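Local coordinates for protein peptidoglycan-N-acetylmuramic acid deacetylase PdaA (Bacillus subtilis, PDB 1NY1) that removes the acetyl group from N-acetylmuramic acid residues of peptidoglycan glycan strands, a step toward the muramic delta-lactam of the spore cortex, and is required for germination, at residues 17-22 with 35-40; 106-111 with 148-153; 174-179 with 200-205. All blocks are in the same frame, centred on the assembly; numbering follows the deposited sequence.

Contact 1 of 3, residues 17-22 with 35-40; sequences QPPDAG and FYLGNT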
loop_
_atom_site.group_PDB
_atom_site.type_symbol
_atom_site.label_atom_id
_atom_site.label_comp_id
_atom_site.label_asym_id
_atom_site.label_seq_id
_atom_site.Cartn_x
_atom_site.Cartn_y
_atom_site.Cartn_z
ATOM N N GLN A 17 7.345 -11.984 14.261
ATOM C CA GLN A 17 7.398 -13.042 13.269
ATOM C C GLN A 17 6.386 -12.725 12.181
ATOM O O GLN A 17 5.317 -12.187 12.451
ATOM C CB GLN A 17 7.073 -14.393 13.907
ATOM C CG GLN A 17 8.133 -14.893 14.874
ATOM C CD GLN A 17 9.522 -14.903 14.257
ATOM O OE1 GLN A 17 9.703 -15.326 13.118
ATOM N NE2 GLN A 17 10.513 -14.451 15.017
ATOM N N PRO A 18 6.722 -13.038 10.927
ATOM C CA PRO A 18 5.801 -12.770 9.821
ATOM C C PRO A 18 4.469 -13.482 10.044
ATOM O O PRO A 18 4.441 -14.642 10.446
ATOM C CB PRO A 18 6.549 -13.328 8.613
ATOM C CG PRO A 18 7.987 -13.111 8.981
ATOM C CD PRO A 18 8.015 -13.537 10.430
ATOM N N PRO A 19 3.348 -12.784 9.812
ATOM C CA PRO A 19 2.034 -13.402 9.993
ATOM C C PRO A 19 1.745 -14.291 8.788
ATOM O O PRO A 19 2.468 -14.234 7.792
ATOM C CB PRO A 19 1.102 -12.196 10.070
ATOM C CG PRO A 19 1.757 -11.225 9.131
ATOM C CD PRO A 19 3.219 -11.348 9.500
ATOM N N ASP A 20 0.708 -15.116 8.880
ATOM C CA ASP A 20 0.340 -15.997 7.776
ATOM C C ASP A 20 -1.169 -15.991 7.592
ATOM O O ASP A 20 -1.921 -16.191 8.547
ATOM C CB ASP A 20 0.832 -17.422 8.041
ATOM C CG ASP A 20 0.557 -18.358 6.874
ATOM O OD1 ASP A 20 -0.578 -18.851 6.752
ATOM O OD2 ASP A 20 1.478 -18.584 6.067
ATOM N N ALA A 21 -1.609 -15.758 6.358
ATOM C CA ALA A 21 -3.035 -15.698 6.047
ATOM C C ALA A 21 -3.698 -17.064 5.872
ATOM O O ALA A 21 -4.899 -17.144 5.612
ATOM C CB ALA A 21 -3.252 -14.854 4.794
ATOM N N GLY A 22 -2.922 -18.133 6.012
ATOM C CA GLY A 22 -3.480 -19.468 5.866
ATOM C C GLY A 22 -3.226 -20.087 4.503
ATOM O O GLY A 22 -2.950 -19.383 3.533
ATOM N N PHE A 35 0.705 -10.751 -3.465
ATOM C CA PHE A 35 1.492 -11.018 -2.262
ATOM C C PHE A 35 1.177 -10.044 -1.141
ATOM O O PHE A 35 0.556 -9.004 -1.366
ATOM C CB PHE A 35 2.991 -10.968 -2.589
ATOM C CG PHE A 35 3.428 -9.684 -3.229
ATOM C CD1 PHE A 35 3.706 -8.559 -2.456
ATOM C CD2 PHE A 35 3.525 -9.586 -4.612
ATOM C CE1 PHE A 35 4.071 -7.354 -3.053
ATOM C CE2 PHE A 35 3.888 -8.387 -5.221
ATOM C CZ PHE A 35 4.161 -7.268 -4.439
ATOM N N TYR A 36 1.595 -10.390 0.072
ATOM C CA TYR A 36 1.369 -9.522 1.224
ATOM C C TYR A 36 2.637 -9.386 2.051
ATOM O O TYR A 36 2.672 -8.655 3.038
ATOM C CB TYR A 36 0.233 -10.051 2.097
ATOM C CG TYR A 36 0.399 -11.460 2.630
ATOM C CD1 TYR A 36 0.074 -12.563 1.845
ATOM C CD2 TYR A 36 0.787 -11.681 3.951
ATOM C CE1 TYR A 36 0.116 -13.857 2.364
ATOM C CE2 TYR A 36 0.834 -12.973 4.485
ATOM C CZ TYR A 36 0.491 -14.051 3.689
ATOM O OH TYR A 36 0.489 -15.318 4.222
ATOM N N LEU A 37 3.679 -10.093 1.625
ATOM C CA LEU A 37 4.975 -10.052 2.286
ATOM C C LEU A 37 6.086 -9.976 1.248
ATOM O O LEU A 37 5.915 -10.406 0.107
ATOM C CB LEU A 37 5.186 -11.305 3.142
ATOM C CG LEU A 37 4.414 -11.426 4.457
ATOM C CD1 LEU A 37 4.455 -12.868 4.940
ATOM C CD2 LEU A 37 5.012 -10.488 5.497
ATOM N N GLY A 38 7.226 -9.432 1.668
ATOM C CA GLY A 38 8.383 -9.328 0.801
ATOM C C GLY A 38 9.346 -10.425 1.218
ATOM O O GLY A 38 8.913 -11.530 1.548
ATOM N N ASN A 39 10.644 -10.128 1.229
ATOM C CA ASN A 39 11.648 -11.121 1.610
ATOM C C ASN A 39 11.746 -11.272 3.130
ATOM O O ASN A 39 12.347 -10.440 3.809
ATOM C CB ASN A 39 13.018 -10.727 1.049
ATOM C CG ASN A 39 14.052 -11.834 1.193
ATOM O OD1 ASN A 39 13.836 -12.821 1.901
ATOM N ND2 ASN A 39 15.189 -11.668 0.525
ATOM N N THR A 40 11.168 -12.346 3.656
ATOM C CA THR A 40 11.178 -12.597 5.095
ATOM C C THR A 40 12.502 -13.155 5.612
ATOM O O THR A 40 12.633 -13.444 6.798
ATOM C CB THR A 40 10.052 -13.573 5.485
ATOM O OG1 THR A 40 10.281 -14.840 4.855
ATOM C CG2 THR A 40 8.697 -13.028 5.035
#

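Contact 2 of 3, residues 106-111 with 148-153; sequences PDLTTK and EYVLKE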
loop_
_atom_site.group_PDB
_atom_site.type_symbol
_atom_site.label_atom_id
_atom_site.label_comp_id
_atom_site.label_asym_id
_atom_site.label_seq_id
_atom_site.Cartn_x
_atom_site.Cartn_y
_atom_site.Cartn_z
ATOM N N PRO A 106 -14.579 1.536 -5.701
ATOM C CA PRO A 106 -15.757 0.685 -5.525
ATOM C C PRO A 106 -15.378 -0.745 -5.158
ATOM O O PRO A 106 -14.198 -1.086 -5.070
ATOM C CB PRO A 106 -16.412 0.752 -6.890
ATOM C CG PRO A 106 -15.211 0.659 -7.790
ATOM C CD PRO A 106 -14.198 1.597 -7.127
ATOM N N ASP A 107 -16.396 -1.573 -4.937
ATOM C CA ASP A 107 -16.202 -2.981 -4.622
ATOM C C ASP A 107 -16.014 -3.617 -5.995
ATOM O O ASP A 107 -16.976 -3.769 -6.744
ATOM C CB ASP A 107 -17.458 -3.553 -3.954
ATOM C CG ASP A 107 -17.293 -5.000 -3.538
ATOM O OD1 ASP A 107 -16.740 -5.801 -4.328
ATOM O OD2 ASP A 107 -17.736 -5.349 -2.422
ATOM N N LEU A 108 -14.779 -3.975 -6.332
ATOM C CA LEU A 108 -14.496 -4.562 -7.634
ATOM C C LEU A 108 -15.260 -5.837 -7.952
ATOM O O LEU A 108 -15.484 -6.138 -9.120
ATOM C CB LEU A 108 -12.998 -4.834 -7.775
ATOM C CG LEU A 108 -12.106 -3.595 -7.712
ATOM C CD1 LEU A 108 -10.645 -4.013 -7.800
ATOM C CD2 LEU A 108 -12.473 -2.651 -8.842
ATOM N N THR A 109 -15.661 -6.588 -6.931
ATOM C CA THR A 109 -16.375 -7.836 -7.185
ATOM C C THR A 109 -17.758 -7.586 -7.772
ATOM O O THR A 109 -18.426 -8.520 -8.210
ATOM C CB THR A 109 -16.538 -8.697 -5.907
ATOM O OG1 THR A 109 -17.549 -8.131 -5.066
ATOM C CG2 THR A 109 -15.221 -8.773 -5.142
ATOM N N THR A 110 -18.178 -6.327 -7.794
ATOM C CA THR A 110 -19.488 -5.972 -8.328
ATOM C C THR A 110 -19.388 -5.313 -9.706
ATOM O O THR A 110 -20.401 -4.905 -10.279
ATOM C CB THR A 110 -20.222 -5.003 -7.378
ATOM O OG1 THR A 110 -19.539 -3.742 -7.358
ATOM C CG2 THR A 110 -20.259 -5.573 -5.963
ATOM N N LYS A 111 -18.168 -5.208 -10.227
ATOM C CA LYS A 111 -17.927 -4.587 -11.529
ATOM C C LYS A 111 -17.569 -5.603 -12.612
ATOM O O LYS A 111 -16.916 -6.612 -12.348
ATOM C CB LYS A 111 -16.788 -3.566 -11.434
ATOM C CG LYS A 111 -17.019 -2.426 -10.455
ATOM C CD LYS A 111 -18.225 -1.580 -10.832
ATOM C CE LYS A 111 -18.462 -0.484 -9.798
ATOM N NZ LYS A 111 -19.696 0.320 -10.060
ATOM N N GLU A 148 -11.403 -14.365 -6.610
ATOM C CA GLU A 148 -10.565 -14.973 -7.627
ATOM C C GLU A 148 -10.834 -14.267 -8.956
ATOM O O GLU A 148 -9.913 -14.025 -9.736
ATOM C CB GLU A 148 -10.859 -16.468 -7.725
ATOM C CG GLU A 148 -10.079 -17.178 -8.810
ATOM C CD GLU A 148 -9.881 -18.644 -8.505
ATOM O OE1 GLU A 148 -10.610 -19.171 -7.639
ATOM O OE2 GLU A 148 -9.000 -19.268 -9.135
ATOM N N TYR A 149 -12.095 -13.918 -9.198
ATOM C CA TYR A 149 -12.484 -13.218 -10.420
ATOM C C TYR A 149 -11.748 -11.883 -10.549
ATOM O O TYR A 149 -11.264 -11.535 -11.626
ATOM C CB TYR A 149 -13.994 -12.967 -10.426
ATOM C CG TYR A 149 -14.435 -11.833 -11.333
ATOM C CD1 TYR A 149 -14.404 -11.962 -12.721
ATOM C CD2 TYR A 149 -14.862 -10.620 -10.796
ATOM C CE1 TYR A 149 -14.790 -10.906 -13.551
ATOM C CE2 TYR A 149 -15.247 -9.562 -11.614
ATOM C CZ TYR A 149 -15.208 -9.710 -12.987
ATOM O OH TYR A 149 -15.590 -8.661 -13.791
ATOM N N VAL A 150 -11.682 -11.137 -9.449
ATOM C CA VAL A 150 -11.008 -9.842 -9.438
ATOM C C VAL A 150 -9.507 -10.008 -9.652
ATOM O O VAL A 150 -8.883 -9.222 -10.366
ATOM C CB VAL A 150 -11.231 -9.099 -8.099
ATOM C CG1 VAL A 150 -10.416 -7.809 -8.073
ATOM C CG2 VAL A 150 -12.712 -8.786 -7.921
ATOM N N LEU A 151 -8.930 -11.029 -9.022
ATOM C CA LEU A 151 -7.500 -11.289 -9.155
ATOM C C LEU A 151 -7.161 -11.728 -10.574
ATOM O O LEU A 151 -6.153 -11.307 -11.139
ATOM C CB LEU A 151 -7.055 -12.369 -8.165
ATOM C CG LEU A 151 -6.983 -11.979 -6.692
ATOM C CD1 LEU A 151 -6.525 -13.173 -5.869
ATOM C CD2 LEU A 151 -6.016 -10.809 -6.520
ATOM N N LYS A 152 -8.013 -12.576 -11.143
ATOM C CA LYS A 152 -7.803 -13.075 -12.493
ATOM C C LYS A 152 -7.889 -11.944 -13.513
ATOM O O LYS A 152 -7.031 -11.813 -14.386
ATOM C CB LYS A 152 -8.846 -14.146 -12.816
ATOM C CG LYS A 152 -8.654 -14.812 -14.162
ATOM C CD LYS A 152 -9.860 -15.663 -14.527
ATOM C CE LYS A 152 -9.686 -16.305 -15.894
ATOM N NZ LYS A 152 -8.551 -17.271 -15.904
ATOM N N GLU A 153 -8.929 -11.125 -13.399
ATOM C CA GLU A 153 -9.125 -10.013 -14.319
ATOM C C GLU A 153 -8.062 -8.930 -14.229
ATOM O O GLU A 153 -7.568 -8.457 -15.255
ATOM C CB GLU A 153 -10.501 -9.381 -14.105
ATOM C CG GLU A 153 -11.533 -9.871 -15.088
ATOM C CD GLU A 153 -11.083 -9.652 -16.519
ATOM O OE1 GLU A 153 -10.888 -8.482 -16.914
ATOM O OE2 GLU A 153 -10.912 -10.651 -17.246
#

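Contact 3 of 3, residues 174-179 with 200-205; sequences NNQKGK and TVSRDN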
loop_
_atom_site.group_PDB
_atom_site.type_symbol
_atom_site.label_atom_id
_atom_site.label_comp_id
_atom_site.label_asym_id
_atom_site.label_seq_id
_atom_site.Cartn_x
_atom_site.Cartn_y
_atom_site.Cartn_z
ATOM N N ASN A 174 -12.668 10.561 13.362
ATOM C CA ASN A 174 -13.449 10.911 14.545
ATOM C C ASN A 174 -12.773 10.469 15.839
ATOM O O ASN A 174 -13.259 10.761 16.929
ATOM C CB ASN A 174 -14.855 10.305 14.447
ATOM C CG ASN A 174 -14.872 8.817 14.733
ATOM O OD1 ASN A 174 -13.955 8.088 14.357
ATOM N ND2 ASN A 174 -15.929 8.355 15.387
ATOM N N ASN A 175 -11.644 9.778 15.721
ATOM C CA ASN A 175 -10.922 9.312 16.897
ATOM C C ASN A 175 -9.438 9.178 16.569
ATOM O O ASN A 175 -8.924 8.072 16.382
ATOM C CB ASN A 175 -11.493 7.963 17.354
ATOM C CG ASN A 175 -10.990 7.543 18.725
ATOM O OD1 ASN A 175 -11.239 6.420 19.166
ATOM N ND2 ASN A 175 -10.290 8.441 19.407
ATOM N N GLN A 176 -8.758 10.321 16.481
ATOM C CA GLN A 176 -7.333 10.362 16.164
ATOM C C GLN A 176 -6.546 10.248 17.468
ATOM O O GLN A 176 -6.453 11.197 18.247
ATOM C CB GLN A 176 -7.023 11.662 15.403
ATOM C CG GLN A 176 -7.796 11.732 14.077
ATOM C CD GLN A 176 -7.724 13.081 13.375
ATOM O OE1 GLN A 176 -8.750 13.640 12.977
ATOM N NE2 GLN A 176 -6.517 13.598 13.209
ATOM N N LYS A 177 -5.984 9.061 17.686
ATOM C CA LYS A 177 -5.260 8.743 18.910
ATOM C C LYS A 177 -3.885 9.350 19.161
ATOM O O LYS A 177 -3.403 9.330 20.292
ATOM C CB LYS A 177 -5.207 7.221 19.072
ATOM C CG LYS A 177 -6.609 6.620 19.143
ATOM C CD LYS A 177 -6.639 5.157 19.554
ATOM C CE LYS A 177 -8.085 4.681 19.671
ATOM N NZ LYS A 177 -8.222 3.335 20.295
ATOM N N GLY A 178 -3.242 9.896 18.138
ATOM C CA GLY A 178 -1.952 10.507 18.389
ATOM C C GLY A 178 -0.730 9.751 17.922
ATOM O O GLY A 178 -0.821 8.660 17.355
ATOM N N LYS A 179 0.430 10.342 18.186
ATOM C CA LYS A 179 1.696 9.770 17.764
ATOM C C LYS A 179 2.061 8.447 18.415
ATOM O O LYS A 179 2.427 7.495 17.728
ATOM C CB LYS A 179 2.828 10.766 18.008
ATOM C CG LYS A 179 4.113 10.361 17.318
ATOM C CD LYS A 179 5.264 11.300 17.623
ATOM C CE LYS A 179 5.814 11.085 19.021
ATOM N NZ LYS A 179 7.123 11.792 19.197
ATOM N N THR A 200 -2.342 8.646 5.777
ATOM C CA THR A 200 -1.657 9.887 6.111
ATOM C C THR A 200 -2.623 10.975 6.562
ATOM O O THR A 200 -2.295 12.160 6.508
ATOM C CB THR A 200 -0.862 10.418 4.892
ATOM O OG1 THR A 200 -1.779 10.845 3.873
ATOM C CG2 THR A 200 0.039 9.323 4.326
ATOM N N VAL A 201 -3.801 10.573 7.029
ATOM C CA VAL A 201 -4.820 11.531 7.448
ATOM C C VAL A 201 -4.954 11.783 8.951
ATOM O O VAL A 201 -5.575 12.768 9.359
ATOM C CB VAL A 201 -6.217 11.107 6.928
ATOM C CG1 VAL A 201 -6.234 11.117 5.409
ATOM C CG2 VAL A 201 -6.577 9.712 7.447
ATOM N N SER A 202 -4.376 10.918 9.778
ATOM C CA SER A 202 -4.520 11.076 11.225
ATOM C C SER A 202 -3.455 11.939 11.896
ATOM O O SER A 202 -2.283 11.902 11.529
ATOM C CB SER A 202 -4.569 9.696 11.888
ATOM O OG SER A 202 -5.178 9.764 13.170
ATOM N N ARG A 203 -3.878 12.707 12.899
ATOM C CA ARG A 203 -2.980 13.596 13.624
ATOM C C ARG A 203 -1.666 12.936 14.024
ATOM O O ARG A 203 -1.652 11.837 14.582
ATOM C CB ARG A 203 -3.676 14.145 14.878
ATOM C CG ARG A 203 -2.827 15.137 15.660
ATOM C CD ARG A 203 -3.630 15.768 16.785
ATOM N NE ARG A 203 -4.134 14.760 17.707
ATOM C CZ ARG A 203 -3.399 14.171 18.642
ATOM N NH1 ARG A 203 -2.121 14.497 18.785
ATOM N NH2 ARG A 203 -3.938 13.243 19.425
ATOM N N ASP A 204 -0.570 13.623 13.707
ATOM C CA ASP A 204 0.781 13.181 14.018
ATOM C C ASP A 204 1.287 11.906 13.340
ATOM O O ASP A 204 2.315 11.366 13.749
ATOM C CB ASP A 204 0.942 13.050 15.541
ATOM C CG ASP A 204 1.234 14.382 16.219
ATOM O OD1 ASP A 204 1.270 15.421 15.528
ATOM O OD2 ASP A 204 1.437 14.396 17.451
ATOM N N ASN A 205 0.596 11.419 12.310
ATOM C CA ASN A 205 1.059 10.203 11.646
ATOM C C ASN A 205 2.453 10.390 11.046
ATOM O O ASN A 205 3.257 9.459 11.045
ATOM C CB ASN A 205 0.071 9.728 10.559
ATOM C CG ASN A 205 0.058 10.623 9.327
ATOM O OD1 ASN A 205 -0.710 11.590 9.240
ATOM N ND2 ASN A 205 0.913 10.303 8.369
HETATM O O HOH W 1 -7.260 7.791 13.369
HETATM O O HOH W 2 -3.908 10.146 15.408
HETATM O O HOH W 3 -0.452 9.255 14.620
HETATM O O HOH W 4 0.383 12.975 19.330
#

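Contact 1 of 3, residues 17-22 with 35-40
Y36, P18 and L37 carry most of this contact, which joins the two loops flanking helix 23-31 of the NodB-type deacetylase fold: 17-22 leads into the helix, 35-40 leaves it, and they run roughly antiparallel, 147° apart. Y36 suits its buried place because its ring meets those of W8 and F163 while its hydroxyl reaches the opposite backbone. The chi1 of 57° sets CG between the backbone N and the carbonyl carbon, and the ring extends to the 17-22 loop, with P19 O and D20 CA at its edge. A21 CB packs 4.0 Å from Y36 CZ. The hydroxyl bonds to N26 OD1 of helix 23-31, whose amide donates to D20 OD2, so one asparagine ties both loops. L37 turns CD1 to the backbone at P19 O, 3.7 Å away, and its branch ends lie near both prolines, whose rigid rings offer apolar surface without an N-H to satisfy. P18 CG meets the methyl T40 CG2 at 4.0 Å. D20 OD1 accepts from G22 N, an Asx turn ahead of the helix, where G22 is the N-cap residue with a positive phi. The bond from A21 N to Y36 OH is 3.0 Å long and almost straight, 176° at the hydrogen.

Contact 2 of 3, residues 106-111 with 148-153
Y149 OH donates to K111 O at 2.8 Å, the hydrogen bond that ties the turn 106-111 to helix 148-156. The donor lies in the carbonyl plane on a lone pair, with a C=O...donor angle of 137°, and K111 O in turn sits in the plane of the tyrosine ring, at its edge. With CG anti to the backbone N (chi1 158°), the Y149 ring extends from the helix toward the turn; tyrosine suits the place because it is long enough to span the gap and still ends in a donor. I116 of helix 113-131 touches the same side chain.

One helix position further on, V150 puts both branches to use. Its CG1 meets L108 CD1 at 3.8 Å, the two side chains crossing at about a right angle, while CG2 lies 3.7 Å from the methyl T109 CG2. A beta-branched valine can thus touch two successive residues of the turn.

T109 divides its labour: the methyl faces the helix and OG1 turns back to D107. D107 OD1 accepts twice, from T109 N, which approaches almost end-on, and from T109 OG1, 2.6 Å away and above the carboxylate plane. D107 O is likewise gripped by T110 N and T110 OG1. The paired bonds should hold the turn firmly in shape, and V145 touches both D107 and T109.

Aspartate suits position 107 because its short carboxylate reaches the backbone N two residues on. Two residues after H105, a divalent-metal ligand, D107 thus starts an Asx turn that leads into the 3-10 segment 108-110.

Contact 3 of 3, residues 174-179 with 200-205
Direct side-chain packing between the segments centres on Q176 and R203. Q176 CG lies 3.4 Å from S202 OG, and the extended chain beyond CG carries the amide alongside the backbone of R203. A long flexible glutamine suits this place, with methylenes to lie against S202 and a polar end beside the peptide. Further along, K179 CB meets D204 CB at 3.9 Å; the lysine then leads away, bent at chi3, to a salt bridge with D211 of helix 205-219.

One weak direct hydrogen bond is clear. R203, bent at chi3 (59°), brings its guanidinium back beside the 174-179 backbone, where NH2 makes this weak bond to Q176 O. R203 NH2 also lies 3.5 Å from G178 CA, a closeness that suits a residue without a side chain; the positive phi of G178 favours glycine as well. R203 NH1 and D204 OD2 form a long salt bridge of 3.8 Å.

S202 to N205 is a type II beta turn, with D204 in its left-handed third position. D204 is also at the N-cap position of helix 205-219, though its side chain makes no capping bond. This loop follows H199, probably the catalytic proton donor of this NodB-type deacetylase.

Water adds further links. One molecule accepts from G178 N, donates to R203 O and bonds S202 OG, giving the buried serine a polar partner. A second donates to R203 O and, weakly, to G178 O. Another accepts from K179 N and R203 NH1 and donates to D204 OD2, 2.6 Å from that oxygen.

In the fold
The three contacts follow one another along the chain without touching, their centres 14, 18 and 18 Å from the centre of the chain. Contacts 1 and 2 come nearest, with atoms about 7 Å apart and centres 23 Å apart; contact 3 is about 18 Å from contact 1 and 17 Å from contact 2, nearest atoms. Contacts 2 and 3 lie near different parts of the active site. The side chain of L108 is about 8 Å from those of the metal-binding H101 and H105. The side chain of V201 is about 4 Å from that of H199, and that of S202 about 5 Å from that of D170, which probably raises the pKa of the active-site histidine. Contact 1 is structural packing remote from these sites.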